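Long-range contact in L-lysine 6-monooxygenase involved in desferrioxamine biosynthesis (Erwinia amylovora CFBP1430, PDB 5O8P), which binds FAD and probably uses NADPH to hydroxylate a terminal amine of cadaverine in the biosynthesis of the siderophore desferrioxamine: residues B[74-86]-B[102-114]. Residues are numbered along the deposited sequence; the frame is centred on the assembly and turned at random.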
# COMPACT_ATOMS: atom_id res chain seq x y z
N PRO B 74 -11.07 21.89 22.09
CA PRO B 74 -10.12 21.18 22.93
C PRO B 74 -10.46 19.69 23.13
O PRO B 74 -9.59 18.94 23.57
CB PRO B 74 -10.13 21.96 24.24
CG PRO B 74 -11.45 22.64 24.26
CD PRO B 74 -11.87 22.87 22.86
N TYR B 75 -11.67 19.26 22.76
CA TYR B 75 -12.02 17.83 22.81
C TYR B 75 -11.57 17.02 21.60
O TYR B 75 -11.95 15.86 21.45
CB TYR B 75 -13.52 17.65 23.04
CG TYR B 75 -13.91 18.22 24.36
CD1 TYR B 75 -13.67 17.51 25.51
CD2 TYR B 75 -14.43 19.49 24.47
CE1 TYR B 75 -13.99 18.03 26.75
CE2 TYR B 75 -14.75 20.02 25.70
CZ TYR B 75 -14.52 19.28 26.84
OH TYR B 75 -14.83 19.79 28.06
N SER B 76 -10.74 17.60 20.73
CA SER B 76 -10.26 16.88 19.54
C SER B 76 -9.34 15.75 19.94
O SER B 76 -8.70 15.80 20.99
CB SER B 76 -9.52 17.83 18.59
OG SER B 76 -8.22 18.10 19.07
N LEU B 77 -9.28 14.74 19.09
CA LEU B 77 -8.34 13.62 19.25
C LEU B 77 -6.89 14.10 19.22
O LEU B 77 -6.06 13.60 19.98
CB LEU B 77 -8.61 12.56 18.17
CG LEU B 77 -7.82 11.26 18.11
CD1 LEU B 77 -6.47 11.42 17.40
CD2 LEU B 77 -7.67 10.67 19.49
N LEU B 78 -6.58 15.06 18.36
CA LEU B 78 -5.24 15.64 18.29
C LEU B 78 -4.88 16.39 19.56
O LEU B 78 -3.74 16.32 20.02
CB LEU B 78 -5.08 16.54 17.06
CG LEU B 78 -4.96 15.77 15.74
CD1 LEU B 78 -4.93 16.75 14.58
CD2 LEU B 78 -3.72 14.90 15.71
N ASN B 79 -5.83 17.10 20.14
CA ASN B 79 -5.56 17.79 21.40
C ASN B 79 -5.36 16.81 22.55
O ASN B 79 -4.51 17.03 23.41
CB ASN B 79 -6.64 18.80 21.77
CG ASN B 79 -6.16 19.81 22.80
OD1 ASN B 79 -5.03 20.31 22.70
ND2 ASN B 79 -7.01 20.11 23.78
N PHE B 80 -6.15 15.74 22.55
CA PHE B 80 -6.01 14.65 23.53
C PHE B 80 -4.59 14.11 23.49
O PHE B 80 -3.93 13.93 24.50
CB PHE B 80 -7.04 13.54 23.24
CG PHE B 80 -6.68 12.20 23.81
CD1 PHE B 80 -5.90 11.32 23.10
CD2 PHE B 80 -7.15 11.81 25.04
CE1 PHE B 80 -5.57 10.08 23.64
CE2 PHE B 80 -6.85 10.58 25.57
CZ PHE B 80 -6.07 9.70 24.86
N MET B 81 -4.13 13.86 22.28
CA MET B 81 -2.83 13.29 22.06
C MET B 81 -1.77 14.26 22.59
O MET B 81 -0.78 13.83 23.16
CB MET B 81 -2.66 12.98 20.56
CG MET B 81 -2.00 11.67 20.25
SD MET B 81 -2.96 10.21 20.68
CE MET B 81 -4.14 10.17 19.36
N LYS B 82 -2.01 15.55 22.43
CA LYS B 82 -1.09 16.59 22.90
C LYS B 82 -1.01 16.67 24.43
O LYS B 82 0.09 16.75 24.99
CB LYS B 82 -1.50 17.94 22.31
CG LYS B 82 -0.64 19.13 22.71
CD LYS B 82 0.83 18.90 22.44
CE LYS B 82 1.57 20.21 22.33
NZ LYS B 82 3.00 20.06 22.69
N GLN B 83 -2.17 16.64 25.09
CA GLN B 83 -2.22 16.72 26.55
C GLN B 83 -1.62 15.49 27.20
O GLN B 83 -0.87 15.62 28.16
CB GLN B 83 -3.65 16.92 27.06
CG GLN B 83 -4.37 18.17 26.53
CD GLN B 83 -3.54 19.46 26.50
OE1 GLN B 83 -2.72 19.72 27.38
NE2 GLN B 83 -3.79 20.28 25.49
N LYS B 84 -1.91 14.31 26.67
CA LYS B 84 -1.23 13.08 27.10
C LYS B 84 0.27 13.08 26.84
O LYS B 84 0.97 12.24 27.35
CB LYS B 84 -1.85 11.83 26.47
CG LYS B 84 -3.04 11.27 27.26
CD LYS B 84 -2.96 9.78 27.58
CE LYS B 84 -2.78 8.88 26.36
NZ LYS B 84 -2.99 7.45 26.72
N GLY B 85 0.77 14.00 26.01
CA GLY B 85 2.21 14.18 25.83
C GLY B 85 2.81 13.19 24.85
O GLY B 85 4.01 12.91 24.94
N LYS B 86 1.99 12.69 23.92
CA LYS B 86 2.39 11.68 22.93
C LYS B 86 2.09 12.05 21.47
O LYS B 86 2.13 11.18 20.58
CB LYS B 86 1.65 10.38 23.25
CG LYS B 86 0.16 10.41 22.94
CD LYS B 86 -0.51 9.09 23.27
CE LYS B 86 -0.23 8.01 22.23
NZ LYS B 86 -0.83 6.72 22.66
N GLU B 102 -7.50 2.96 22.15
CA GLU B 102 -7.14 4.36 22.25
C GLU B 102 -8.37 5.27 22.11
O GLU B 102 -8.46 6.27 22.80
CB GLU B 102 -6.06 4.72 21.23
CG GLU B 102 -5.46 6.10 21.42
CD GLU B 102 -4.06 6.24 20.87
OE1 GLU B 102 -3.76 5.74 19.76
OE2 GLU B 102 -3.23 6.88 21.56
N TYR B 103 -9.31 4.92 21.25
CA TYR B 103 -10.51 5.73 21.08
C TYR B 103 -11.28 5.75 22.37
O TYR B 103 -11.81 6.79 22.78
CB TYR B 103 -11.39 5.19 19.97
CG TYR B 103 -12.69 5.95 19.74
CD1 TYR B 103 -12.70 7.19 19.11
CD2 TYR B 103 -13.90 5.42 20.13
CE1 TYR B 103 -13.89 7.87 18.88
CE2 TYR B 103 -15.09 6.10 19.91
CZ TYR B 103 -15.08 7.32 19.29
OH TYR B 103 -16.27 7.98 19.08
N ASN B 104 -11.33 4.59 23.02
CA ASN B 104 -12.02 4.44 24.29
C ASN B 104 -11.34 5.29 25.35
O ASN B 104 -12.02 6.00 26.07
CB ASN B 104 -12.07 2.97 24.71
CG ASN B 104 -12.99 2.73 25.91
OD1 ASN B 104 -14.15 3.17 25.91
ND2 ASN B 104 -12.48 2.03 26.92
N GLN B 105 -10.01 5.22 25.43
CA GLN B 105 -9.25 6.08 26.34
C GLN B 105 -9.49 7.56 26.09
O GLN B 105 -9.64 8.34 27.04
CB GLN B 105 -7.75 5.80 26.20
CG GLN B 105 -7.27 4.52 26.85
CD GLN B 105 -5.81 4.24 26.55
OE1 GLN B 105 -5.10 5.04 25.92
NE2 GLN B 105 -5.35 3.09 26.98
N TYR B 106 -9.53 7.94 24.81
CA TYR B 106 -9.82 9.32 24.40
C TYR B 106 -11.24 9.77 24.80
O TYR B 106 -11.40 10.84 25.37
CB TYR B 106 -9.54 9.49 22.88
CG TYR B 106 -10.33 10.57 22.17
CD1 TYR B 106 -10.06 11.91 22.39
CD2 TYR B 106 -11.33 10.25 21.24
CE1 TYR B 106 -10.77 12.92 21.75
CE2 TYR B 106 -12.05 11.24 20.58
CZ TYR B 106 -11.78 12.58 20.84
OH TYR B 106 -12.50 13.58 20.19
N CYS B 107 -12.24 8.95 24.52
CA CYS B 107 -13.61 9.28 24.92
C CYS B 107 -13.75 9.42 26.43
O CYS B 107 -14.53 10.24 26.91
CB CYS B 107 -14.60 8.24 24.41
SG CYS B 107 -14.90 8.33 22.64
N GLN B 108 -12.99 8.63 27.18
CA GLN B 108 -13.02 8.68 28.64
C GLN B 108 -12.39 9.97 29.13
O GLN B 108 -12.93 10.63 29.99
CB GLN B 108 -12.30 7.47 29.26
CG GLN B 108 -13.14 6.19 29.20
CD GLN B 108 -12.37 4.95 29.62
OE1 GLN B 108 -11.16 4.99 29.86
NE2 GLN B 108 -13.07 3.83 29.69
N TRP B 109 -11.24 10.33 28.56
CA TRP B 109 -10.62 11.62 28.83
C TRP B 109 -11.56 12.80 28.58
O TRP B 109 -11.62 13.72 29.38
CB TRP B 109 -9.36 11.76 27.99
CG TRP B 109 -8.75 13.09 28.01
CD1 TRP B 109 -7.85 13.56 28.91
CD2 TRP B 109 -8.96 14.13 27.07
NE1 TRP B 109 -7.48 14.83 28.60
CE2 TRP B 109 -8.15 15.21 27.47
CE3 TRP B 109 -9.75 14.25 25.92
CZ2 TRP B 109 -8.11 16.41 26.77
CZ3 TRP B 109 -9.69 15.43 25.21
CH2 TRP B 109 -8.88 16.50 25.64
N ALA B 110 -12.28 12.77 27.46
CA ALA B 110 -13.24 13.81 27.15
C ALA B 110 -14.37 13.84 28.17
O ALA B 110 -14.71 14.90 28.70
CB ALA B 110 -13.80 13.63 25.75
N ALA B 111 -14.94 12.68 28.46
CA ALA B 111 -16.05 12.58 29.41
C ALA B 111 -15.66 13.11 30.79
O ALA B 111 -16.45 13.76 31.45
CB ALA B 111 -16.54 11.15 29.52
N GLU B 112 -14.43 12.83 31.21
CA GLU B 112 -13.89 13.34 32.47
C GLU B 112 -13.78 14.88 32.45
O GLU B 112 -14.23 15.54 33.38
CB GLU B 112 -12.54 12.66 32.78
CG GLU B 112 -12.21 12.46 34.25
CD GLU B 112 -11.86 13.75 35.00
OE1 GLU B 112 -11.31 14.69 34.38
OE2 GLU B 112 -12.14 13.81 36.23
N ARG B 113 -13.24 15.44 31.37
CA ARG B 113 -13.04 16.91 31.25
C ARG B 113 -14.35 17.70 31.26
O ARG B 113 -14.39 18.84 31.71
CB ARG B 113 -12.26 17.25 29.97
CG ARG B 113 -11.01 18.09 30.15
CD ARG B 113 -10.43 18.54 28.81
NE ARG B 113 -11.14 19.74 28.35
CZ ARG B 113 -10.60 20.91 27.98
NH1 ARG B 113 -9.27 21.09 27.95
NH2 ARG B 113 -11.42 21.91 27.64
N LEU B 114 -15.42 17.10 30.75
CA LEU B 114 -16.69 17.79 30.61
C LEU B 114 -17.39 18.01 31.95
O LEU B 114 -17.20 17.26 32.90
CB LEU B 114 -17.65 17.00 29.70
CG LEU B 114 -17.34 17.01 28.20
CD1 LEU B 114 -18.01 15.82 27.50
CD2 LEU B 114 -17.79 18.31 27.58
O HOH W 1 -6.67 22.50 26.28
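F80 of helix 77-83 packs with one face on Y106 and an edge on W109 of helix 102-113, and the three rings form an aromatic cluster where the short helical segments cross at 86°. CB of Y106 sits over the centre of that F80 face, 3.8 Å from its centroid, while the Y106 ring turns an edge to it in an offset edge-to-face pair; K84 CG lies over the opposite face. F80 directs its own edge at the five-membered ring of W109, with planes 77° apart, and its CB lies over the six-membered ring. With CG anti to the backbone N (chi1 158°), the F80 ring reaches across to helix 102-113, where Y106 CA and W109 CB meet its CE2. L77 CD2 adds a CH-pi contact over a Y106 face, 4.0 Å from the ring centroid.

At the C-terminal end of 102-113, the Y75 ring packs on A110 CB and L114 CD2, and R113 makes an off-centre cation-pi contact, its CZ 4.8 Å from the Y75 ring centroid. Y75 OH is hydrogen-bonded to E28.

Polar contacts flank the rings. Y106 OH donates to Y75 O at 2.7 Å, in the carbonyl plane, and is also hydrogen-bonded to L65 N. At the other end K86 NZ reaches E102 OE2 at 2.6 Å, a salt bridge on the syn side but tilted out of the carboxylate plane; E102 OE1 is hydrogen-bonded to Y287 of a neighbouring subunit.

The cluster, with F80 and Y106 buried and W109 partly exposed, thus fills the helix crossing, the Y106 hydroxyl ties down the turn before helix 77-83, and the ion pair closes the contact beside a subunit interface. Helix 18-27 packs on Y75 and L114, and the Y106 side chain is about 11 Å from the bound FAD, placing the contact near the flavin site, not in it.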